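Local coordinates for protein saframycin Mx1 synthetase B (Legionella pneumophila subsp. pneumophila, PDB 3KXW) that belongs to the ANL superfamily of AMP-binding enzymes and holds 5'-O-[(S)-(dodecanoyloxy)(hydroxy)phosphoryl]adenosine in its ligand pocket, at residues A[26-31]-A[234-239]; A[284-289]-A[311-316]; A[499-504]-A[537-542]. One frame throughout, in Å; residues are numbered along the deposited sequence.

Contact 1 of 3, residues A[26-31]-A[234-239]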
loop_
_atom_site.group_PDB
_atom_site.type_symbol
_atom_site.label_atom_id
_atom_site.label_comp_id
_atom_site.label_asym_id
_atom_site.label_seq_id
_atom_site.Cartn_x
_atom_site.Cartn_y
_atom_site.Cartn_z
ATOM N N ASN A 26 -3.975 -16.240 -25.900
ATOM C CA ASN A 26 -2.513 -16.253 -25.738
ATOM C C ASN A 26 -1.873 -14.922 -25.362
ATOM O O ASN A 26 -0.649 -14.836 -25.270
ATOM C CB ASN A 26 -1.813 -16.823 -26.980
ATOM C CG ASN A 26 -2.112 -18.307 -27.197
ATOM O OD1 ASN A 26 -2.419 -19.049 -26.258
ATOM N ND2 ASN A 26 -2.021 -18.743 -28.455
ATOM N N LYS A 27 -2.687 -13.896 -25.153
ATOM C CA LYS A 27 -2.182 -12.603 -24.701
ATOM C C LYS A 27 -1.589 -12.750 -23.295
ATOM O O LYS A 27 -2.241 -13.254 -22.379
ATOM C CB LYS A 27 -3.282 -11.535 -24.713
ATOM C CG LYS A 27 -2.805 -10.102 -24.408
ATOM C CD LYS A 27 -3.963 -9.091 -24.334
ATOM C CE LYS A 27 -4.447 -8.690 -25.713
ATOM N NZ LYS A 27 -5.629 -7.751 -25.702
ATOM N N LYS A 28 -0.351 -12.310 -23.138
ATOM C CA LYS A 28 0.306 -12.320 -21.831
ATOM C C LYS A 28 -0.447 -11.428 -20.864
ATOM O O LYS A 28 -0.771 -10.298 -21.184
ATOM C CB LYS A 28 1.734 -11.769 -21.931
ATOM C CG LYS A 28 2.633 -12.481 -22.907
ATOM C CD LYS A 28 4.037 -11.830 -22.939
ATOM C CE LYS A 28 4.970 -12.570 -23.880
ATOM N NZ LYS A 28 4.899 -14.038 -23.602
ATOM N N SER A 29 -0.696 -11.917 -19.662
ATOM C CA SER A 29 -1.335 -11.083 -18.657
ATOM C C SER A 29 -0.378 -10.720 -17.520
ATOM O O SER A 29 -0.025 -9.555 -17.336
ATOM C CB SER A 29 -2.576 -11.806 -18.106
ATOM O OG SER A 29 -3.148 -11.085 -17.045
ATOM N N CYS A 30 0.053 -11.724 -16.768
ATOM C CA CYS A 30 0.828 -11.481 -15.555
ATOM C C CYS A 30 2.177 -12.163 -15.623
ATOM O O CYS A 30 2.269 -13.338 -15.982
ATOM C CB CYS A 30 0.067 -12.011 -14.330
ATOM S SG CYS A 30 -1.391 -11.012 -13.906
ATOM N N THR A 31 3.217 -11.422 -15.268
ATOM C CA THR A 31 4.557 -11.965 -15.186
ATOM C C THR A 31 5.107 -11.680 -13.796
ATOM O O THR A 31 5.080 -10.529 -13.326
ATOM C CB THR A 31 5.513 -11.335 -16.236
ATOM O OG1 THR A 31 5.084 -11.669 -17.570
ATOM C CG2 THR A 31 6.968 -11.822 -16.028
ATOM N N GLY A 234 -6.630 -5.527 -20.156
ATOM C CA GLY A 234 -5.920 -6.226 -21.224
ATOM C C GLY A 234 -4.439 -5.881 -21.333
ATOM O O GLY A 234 -3.830 -5.980 -22.406
ATOM N N ILE A 235 -3.857 -5.484 -20.206
ATOM C CA ILE A 235 -2.531 -4.874 -20.169
ATOM C C ILE A 235 -1.587 -5.717 -19.356
ATOM O O ILE A 235 -1.978 -6.251 -18.310
ATOM C CB ILE A 235 -2.591 -3.516 -19.426
ATOM C CG1 ILE A 235 -3.412 -2.502 -20.215
ATOM C CG2 ILE A 235 -1.169 -2.975 -19.124
ATOM C CD1 ILE A 235 -3.043 -2.408 -21.633
ATOM N N GLN A 236 -0.334 -5.816 -19.779
ATOM C CA GLN A 236 0.621 -6.639 -19.023
ATOM C C GLN A 236 0.926 -6.074 -17.632
ATOM O O GLN A 236 1.121 -4.862 -17.474
ATOM C CB GLN A 236 1.933 -6.794 -19.782
ATOM C CG GLN A 236 1.898 -7.767 -20.949
ATOM C CD GLN A 236 3.294 -8.085 -21.429
ATOM O OE1 GLN A 236 3.771 -7.534 -22.429
ATOM N NE2 GLN A 236 3.958 -8.977 -20.719
ATOM N N ALA A 237 0.962 -6.957 -16.630
ATOM C CA ALA A 237 1.432 -6.608 -15.294
ATOM C C ALA A 237 2.735 -7.369 -15.074
ATOM O O ALA A 237 2.765 -8.603 -15.187
ATOM C CB ALA A 237 0.381 -7.008 -14.230
ATOM N N ILE A 238 3.825 -6.653 -14.812
ATOM C CA ILE A 238 5.103 -7.315 -14.560
ATOM C C ILE A 238 5.499 -7.037 -13.128
ATOM O O ILE A 238 5.516 -5.875 -12.720
ATOM C CB ILE A 238 6.245 -6.757 -15.478
ATOM C CG1 ILE A 238 5.792 -6.702 -16.939
ATOM C CG2 ILE A 238 7.550 -7.569 -15.273
ATOM C CD1 ILE A 238 5.647 -7.987 -17.576
HETATM N N MSE A 239 5.804 -8.078 -12.353
HETATM C CA MSE A 239 5.884 -7.902 -10.906
HETATM C C MSE A 239 7.067 -8.596 -10.220
HETATM O O MSE A 239 7.604 -9.579 -10.709
HETATM C CB MSE A 239 4.592 -8.399 -10.255
HETATM C CG MSE A 239 3.354 -7.609 -10.661
HETATM SE SE MSE A 239 1.766 -8.719 -10.292
HETATM C CE MSE A 239 1.993 -10.016 -11.771
HETATM O O HOH W 1 -4.176 -4.982 -24.810
HETATM O O HOH W 2 -1.141 -7.599 -22.437
HETATM O O HOH W 3 -3.432 -8.618 -18.047
HETATM O O HOH W 4 3.002 -10.304 -18.441
HETATM O O HOH W 5 6.386 -10.782 -19.744
#
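Cys30 pairs with Ala237, and Thr31 with Ile238, where strands 28-31 and 236-239 run parallel, their axes 14° apart, at the middle of a four-stranded mixed sheet in the AMP-binding region. The backbone bonds are those of a regular parallel pairing: Ala237 N to Ser29 O and Thr31 N to Ala237 O, each 2.9 Å, and Met239 N to Thr31 O (2.7 Å), the last the most bent of the three at 141°. On its far edge the first strand carries a classic beta bulge, Ser29 and Cys30 both facing Met41. Beside Gly234, which closes helix 220-233 with a Schellman motif, water does the bridging: one molecule joins Lys27 NZ to Gly234 O, another Lys28 O to the same carbonyl. Lys28 and Gln236 run alongside each other, Lys28 CD resting 3.6 Å from Gln236 NE2. Thr31 OG1 is hydrogen-bonded to Thr40 OG1 and is also linked to Gln236 NE2 through water, while Thr31 CB meets Ile238 CD1 at 3.6 Å. Cys30 and Ala237 share the face covered by helix 220-233. There Met239, modelled as selenomethionine, bends at its last torsion (chi3 -73°), which carries CE back over the neighbouring strand to 3.8 Å from Cys30 CB.

Contact 2 of 3, residues A[284-289]-A[311-316]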
loop_
_atom_site.group_PDB
_atom_site.type_symbol
_atom_site.label_atom_id
_atom_site.label_comp_id
_atom_site.label_asym_id
_atom_site.label_seq_id
_atom_site.Cartn_x
_atom_site.Cartn_y
_atom_site.Cartn_z
ATOM N N GLU A 284 24.608 2.817 -14.324
ATOM C CA GLU A 284 25.002 2.518 -15.702
ATOM C C GLU A 284 24.133 1.394 -16.263
ATOM O O GLU A 284 23.957 0.364 -15.627
ATOM C CB GLU A 284 26.494 2.151 -15.767
ATOM C CG GLU A 284 27.148 2.592 -17.076
ATOM C CD GLU A 284 28.665 2.344 -17.153
ATOM O OE1 GLU A 284 29.346 2.270 -16.099
ATOM O OE2 GLU A 284 29.174 2.227 -18.297
ATOM N N GLY A 285 23.559 1.597 -17.441
ATOM C CA GLY A 285 22.652 0.602 -17.978
ATOM C C GLY A 285 21.163 0.936 -17.871
ATOM O O GLY A 285 20.349 0.300 -18.533
ATOM N N LEU A 286 20.789 1.919 -17.049
ATOM C CA LEU A 286 19.374 2.282 -16.945
ATOM C C LEU A 286 18.914 3.062 -18.169
ATOM O O LEU A 286 19.699 3.750 -18.790
ATOM C CB LEU A 286 19.113 3.125 -15.694
ATOM C CG LEU A 286 19.352 2.438 -14.358
ATOM C CD1 LEU A 286 19.081 3.425 -13.209
ATOM C CD2 LEU A 286 18.490 1.181 -14.233
ATOM N N ASP A 287 17.632 2.950 -18.494
ATOM C CA ASP A 287 16.982 3.782 -19.499
ATOM C C ASP A 287 15.522 3.847 -19.108
ATOM O O ASP A 287 14.783 2.890 -19.302
ATOM C CB ASP A 287 17.098 3.177 -20.894
ATOM C CG ASP A 287 16.291 3.953 -21.939
ATOM O OD1 ASP A 287 15.748 5.037 -21.636
ATOM O OD2 ASP A 287 16.223 3.488 -23.091
ATOM N N LEU A 288 15.116 4.985 -18.565
ATOM C CA LEU A 288 13.798 5.113 -17.978
ATOM C C LEU A 288 12.879 5.939 -18.866
ATOM O O LEU A 288 11.852 6.444 -18.408
ATOM C CB LEU A 288 13.915 5.755 -16.582
ATOM C CG LEU A 288 14.800 4.960 -15.608
ATOM C CD1 LEU A 288 15.075 5.751 -14.299
ATOM C CD2 LEU A 288 14.266 3.541 -15.322
ATOM N N SER A 289 13.247 6.098 -20.140
ATOM C CA SER A 289 12.433 6.923 -21.041
ATOM C C SER A 289 11.012 6.396 -21.262
ATOM O O SER A 289 10.120 7.179 -21.552
ATOM C CB SER A 289 13.129 7.139 -22.399
ATOM O OG SER A 289 13.533 5.895 -22.951
ATOM N N GLN A 311 16.704 14.538 -10.071
ATOM C CA GLN A 311 18.118 14.871 -10.255
ATOM C C GLN A 311 18.994 13.606 -10.321
ATOM O O GLN A 311 19.959 13.539 -11.084
ATOM C CB GLN A 311 18.617 15.822 -9.154
ATOM C CG GLN A 311 17.999 17.232 -9.168
ATOM C CD GLN A 311 18.285 17.969 -10.460
ATOM O OE1 GLN A 311 19.276 17.689 -11.135
ATOM N NE2 GLN A 311 17.408 18.889 -10.824
ATOM N N ALA A 312 18.651 12.602 -9.523
ATOM C CA ALA A 312 19.410 11.353 -9.491
ATOM C C ALA A 312 19.276 10.499 -10.763
ATOM O O ALA A 312 20.185 9.724 -11.088
ATOM C CB ALA A 312 19.037 10.524 -8.236
ATOM N N PHE A 313 18.160 10.628 -11.483
ATOM C CA PHE A 313 17.926 9.721 -12.614
ATOM C C PHE A 313 17.704 10.368 -13.987
ATOM O O PHE A 313 17.542 9.672 -14.982
ATOM C CB PHE A 313 16.844 8.687 -12.254
ATOM C CG PHE A 313 17.261 7.809 -11.112
ATOM C CD1 PHE A 313 18.150 6.770 -11.327
ATOM C CD2 PHE A 313 16.847 8.074 -9.817
ATOM C CE1 PHE A 313 18.573 5.971 -10.299
ATOM C CE2 PHE A 313 17.295 7.275 -8.755
ATOM C CZ PHE A 313 18.154 6.235 -8.999
ATOM N N LYS A 314 17.711 11.692 -14.017
ATOM C CA LYS A 314 17.470 12.443 -15.249
ATOM C C LYS A 314 18.461 12.097 -16.339
ATOM O O LYS A 314 18.115 12.100 -17.512
ATOM C CB LYS A 314 17.470 13.959 -14.976
ATOM C CG LYS A 314 18.814 14.567 -14.640
ATOM C CD LYS A 314 18.679 16.088 -14.422
ATOM C CE LYS A 314 20.044 16.765 -14.234
ATOM N NZ LYS A 314 19.904 18.226 -13.902
ATOM N N GLU A 315 19.695 11.786 -15.961
ATOM C CA GLU A 315 20.679 11.412 -16.964
ATOM C C GLU A 315 20.377 10.040 -17.585
ATOM O O GLU A 315 20.956 9.667 -18.615
ATOM C CB GLU A 315 22.099 11.499 -16.398
ATOM C CG GLU A 315 22.461 12.915 -15.910
ATOM C CD GLU A 315 22.254 14.005 -16.968
ATOM O OE1 GLU A 315 22.380 13.721 -18.184
ATOM O OE2 GLU A 315 21.979 15.170 -16.595
ATOM N N PHE A 316 19.436 9.313 -16.988
ATOM C CA PHE A 316 19.055 8.011 -17.527
ATOM C C PHE A 316 17.636 7.964 -18.065
ATOM O O PHE A 316 17.008 6.913 -18.059
ATOM C CB PHE A 316 19.310 6.906 -16.509
ATOM C CG PHE A 316 20.727 6.878 -16.032
ATOM C CD1 PHE A 316 21.673 6.097 -16.667
ATOM C CD2 PHE A 316 21.130 7.717 -14.999
ATOM C CE1 PHE A 316 23.002 6.107 -16.236
ATOM C CE2 PHE A 316 22.451 7.737 -14.575
ATOM C CZ PHE A 316 23.383 6.938 -15.191
#
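Leu288 and Phe316 are joined by the one direct hydrogen bond between segments 284-289 and 311-316: Leu288 N donates a hydrogen bond to Phe316 O at 2.7 Å, with an angle of 161° at the hydrogen. The same carbonyl also receives a CA-H...O contact from Asp287 CA, so two consecutive residues of the loop converge on a single oxygen. The loop's own turn is fixed next to that bond. Asp287 OD1 accepts from Ser289 N at 3.1 Å, forming an Asx turn, and from Ser289 OG at 2.7 Å; both come from the same face of the carboxylate, Ser289 OG on the syn side and tilted moderately out of the plane, Ser289 N from above it. Thr257 OG1 bonds to the backbone N of Asp287, tying the turn to helix 250-259.

Apolar contacts supply the rest. Leu286 CB lies against Phe316 CB at 3.9 Å, while its CD1 reaches the CD1-CE1 side of the Phe313 ring, so one leucine serves both phenylalanines. Leu288 CD1 approaches Phe313 from another direction, touching CB at 4.0 Å. Both leucines hold CG beside the backbone N (chi1 -65° and -59°), a setting that sends their methyl ends to Phe313. At the rim of the Phe316 ring, near its plane, sits Leu286 O, 3.7 Å from Phe316 CD1.

A lysine from outside the two segments adds a cation: Lys283 makes a cation-pi contact with Phe313 and also bonds to Ala312 O, while its side chain touches Phe316. Helix 250-259 packs on both leucines, and Phe318 on Leu288 and Phe313.

The contact lies at one end of a beta-alpha-beta unit: the loop leading into its first strand, 293-296, meets the chain leaving its helix, 303-313, on the way to the parallel strand 323-328.

Contact 3 of 3, residues A[499-504]-A[537-542]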
loop_
_atom_site.group_PDB
_atom_site.type_symbol
_atom_site.label_atom_id
_atom_site.label_comp_id
_atom_site.label_asym_id
_atom_site.label_seq_id
_atom_site.Cartn_x
_atom_site.Cartn_y
_atom_site.Cartn_z
ATOM N N GLU A 499 6.049 17.426 9.065
ATOM C CA GLU A 499 6.141 15.999 8.749
ATOM C C GLU A 499 6.280 15.118 9.987
ATOM O O GLU A 499 6.743 15.566 11.044
ATOM C CB GLU A 499 7.332 15.733 7.831
ATOM C CG GLU A 499 7.590 16.877 6.896
ATOM C CD GLU A 499 8.502 16.495 5.763
ATOM O OE1 GLU A 499 9.610 15.974 6.039
ATOM O OE2 GLU A 499 8.098 16.728 4.601
ATOM N N TYR A 500 5.874 13.864 9.853
ATOM C CA TYR A 500 6.092 12.902 10.924
ATOM C C TYR A 500 7.174 11.914 10.510
ATOM O O TYR A 500 7.219 11.497 9.363
ATOM C CB TYR A 500 4.802 12.167 11.266
ATOM C CG TYR A 500 3.774 13.033 11.955
ATOM C CD1 TYR A 500 3.730 13.122 13.347
ATOM C CD2 TYR A 500 2.855 13.768 11.217
ATOM C CE1 TYR A 500 2.786 13.910 13.983
ATOM C CE2 TYR A 500 1.917 14.569 11.840
ATOM C CZ TYR A 500 1.881 14.635 13.219
ATOM O OH TYR A 500 0.939 15.426 13.825
ATOM N N LYS A 501 8.044 11.544 11.444
ATOM C CA LYS A 501 9.153 10.640 11.115
ATOM C C LYS A 501 9.235 9.518 12.138
ATOM O O LYS A 501 9.464 9.772 13.306
ATOM C CB LYS A 501 10.482 11.405 11.082
ATOM C CG LYS A 501 10.474 12.680 10.219
ATOM C CD LYS A 501 11.870 13.317 10.092
ATOM C CE LYS A 501 12.694 12.631 9.009
ATOM N NZ LYS A 501 11.947 12.570 7.712
ATOM N N LEU A 502 9.012 8.291 11.692
ATOM C CA LEU A 502 9.230 7.138 12.538
ATOM C C LEU A 502 10.721 7.027 12.797
ATOM O O LEU A 502 11.524 6.995 11.858
ATOM C CB LEU A 502 8.720 5.885 11.848
ATOM C CG LEU A 502 9.027 4.561 12.523
ATOM C CD1 LEU A 502 8.601 4.568 14.014
ATOM C CD2 LEU A 502 8.383 3.396 11.743
ATOM N N THR A 503 11.092 6.948 14.063
ATOM C CA THR A 503 12.505 7.027 14.446
ATOM C C THR A 503 12.872 5.822 15.274
ATOM O O THR A 503 12.159 5.486 16.191
ATOM C CB THR A 503 12.748 8.290 15.270
ATOM O OG1 THR A 503 12.288 9.426 14.520
ATOM C CG2 THR A 503 14.238 8.470 15.606
ATOM N N VAL A 504 13.987 5.171 14.953
ATOM C CA VAL A 504 14.421 4.016 15.720
ATOM C C VAL A 504 15.793 4.333 16.281
ATOM O O VAL A 504 16.661 4.770 15.544
ATOM C CB VAL A 504 14.508 2.753 14.845
ATOM C CG1 VAL A 504 15.219 1.622 15.604
ATOM C CG2 VAL A 504 13.105 2.325 14.356
ATOM N N VAL A 537 10.692 3.146 8.405
ATOM C CA VAL A 537 11.570 3.948 9.281
ATOM C C VAL A 537 12.211 5.124 8.546
ATOM O O VAL A 537 12.804 4.948 7.481
ATOM C CB VAL A 537 12.701 3.100 9.883
ATOM C CG1 VAL A 537 13.576 3.977 10.790
ATOM C CG2 VAL A 537 12.120 1.922 10.668
ATOM N N HIS A 538 12.116 6.327 9.117
ATOM C CA HIS A 538 12.635 7.516 8.455
ATOM C C HIS A 538 14.002 7.913 8.971
ATOM O O HIS A 538 14.836 8.463 8.228
ATOM C CB HIS A 538 11.660 8.680 8.592
ATOM C CG HIS A 538 10.282 8.361 8.093
ATOM N ND1 HIS A 538 9.997 8.188 6.754
ATOM C CD2 HIS A 538 9.118 8.149 8.759
ATOM C CE1 HIS A 538 8.712 7.896 6.617
ATOM N NE2 HIS A 538 8.157 7.869 7.818
ATOM N N THR A 539 14.233 7.605 10.244
ATOM C CA THR A 539 15.443 8.013 10.912
ATOM C C THR A 539 15.918 6.886 11.813
ATOM O O THR A 539 15.132 6.296 12.554
ATOM C CB THR A 539 15.191 9.272 11.798
ATOM O OG1 THR A 539 14.665 10.342 10.997
ATOM C CG2 THR A 539 16.469 9.719 12.470
ATOM N N ILE A 540 17.208 6.580 11.755
ATOM C CA ILE A 540 17.782 5.606 12.685
ATOM C C ILE A 540 18.978 6.219 13.372
ATOM O O ILE A 540 19.845 6.782 12.707
ATOM C CB ILE A 540 18.250 4.310 11.961
ATOM C CG1 ILE A 540 17.075 3.690 11.209
ATOM C CG2 ILE A 540 18.853 3.314 12.971
ATOM C CD1 ILE A 540 17.464 2.508 10.365
ATOM N N VAL A 541 19.034 6.090 14.697
ATOM C CA VAL A 541 20.155 6.638 15.461
ATOM C C VAL A 541 20.855 5.533 16.246
ATOM O O VAL A 541 20.199 4.754 16.940
ATOM C CB VAL A 541 19.691 7.724 16.479
ATOM C CG1 VAL A 541 20.895 8.389 17.100
ATOM C CG2 VAL A 541 18.821 8.776 15.790
ATOM N N LEU A 542 22.184 5.492 16.146
ATOM C CA LEU A 542 22.988 4.485 16.822
ATOM C C LEU A 542 23.733 5.195 17.947
ATOM O O LEU A 542 24.265 6.278 17.740
ATOM C CB LEU A 542 23.993 3.829 15.844
ATOM C CG LEU A 542 23.413 3.124 14.599
ATOM C CD1 LEU A 542 24.499 2.412 13.763
ATOM C CD2 LEU A 542 22.279 2.131 14.940
HETATM O O HOH W 6 14.155 10.793 6.653
HETATM O O HOH W 7 13.508 11.645 13.212
#
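Val537 meets Leu502 and Val504, with CG2 lying 3.8 Å from Val504 CG2 and CG1 resting on Leu502 O; Val529 of helix 515-533 packs on it as well. At His538 the backbone joins in. Its N bonds to Leu502 O at 2.9 Å, and the next amide, Thr539 N, shares that carbonyl at 3.2 Å, so Leu502 O is gripped twice in its own plane. The imidazole lies with its CD2 edge toward Leu502 N, CG being held beside the backbone N (chi1 -55°), and CD2 is 3.4 Å from Lys501 CA. A water links His538 O to Lys501 NZ.

Thr539 pairs with Thr503, side by side and on one face. Water joins their OG1 atoms, and Thr539 OG1 is also hydrogen-bonded to Gln577 OE1 on the adjoining strand. Thr539 O accepts from Val504 N at 2.9 Å. Ile540, paired with Val504, turns to the opposite face, where Phe522 and Ile525 of the helix cover it; its CG2 lies over Val504 O. That oxygen accepts a hydrogen bond from Val541 N at 2.8 Å. The axes of the two strand segments are 22° apart. Together with helix 515-533 packed on the Val504-Ile540 face, they make a beta-alpha-beta crossover in the C-terminal domain of an ANL-type enzyme.

Contacts 1 and 3 are buried parallel strand pairings in different sheets, on opposite sides of the chain's centre, with their own centres 38 Å apart. Contact 2, partly buried and nearer the surface, joins a loop to the region of a helix end and has a single direct hydrogen bond where the strand pairs have three and four. Most of its side-chain contacts are between leucines and phenylalanines. No segment or secondary structure element is shared. Contacts 1 and 2 belong to the AMP-binding region, and contact 3 to the C-terminal one. Contact 3 pairs the two strands of one beta-alpha-beta unit, contact 2 sits at the end of another, whereas in contact 1 the paired strands are separated by some two hundred residues of chain.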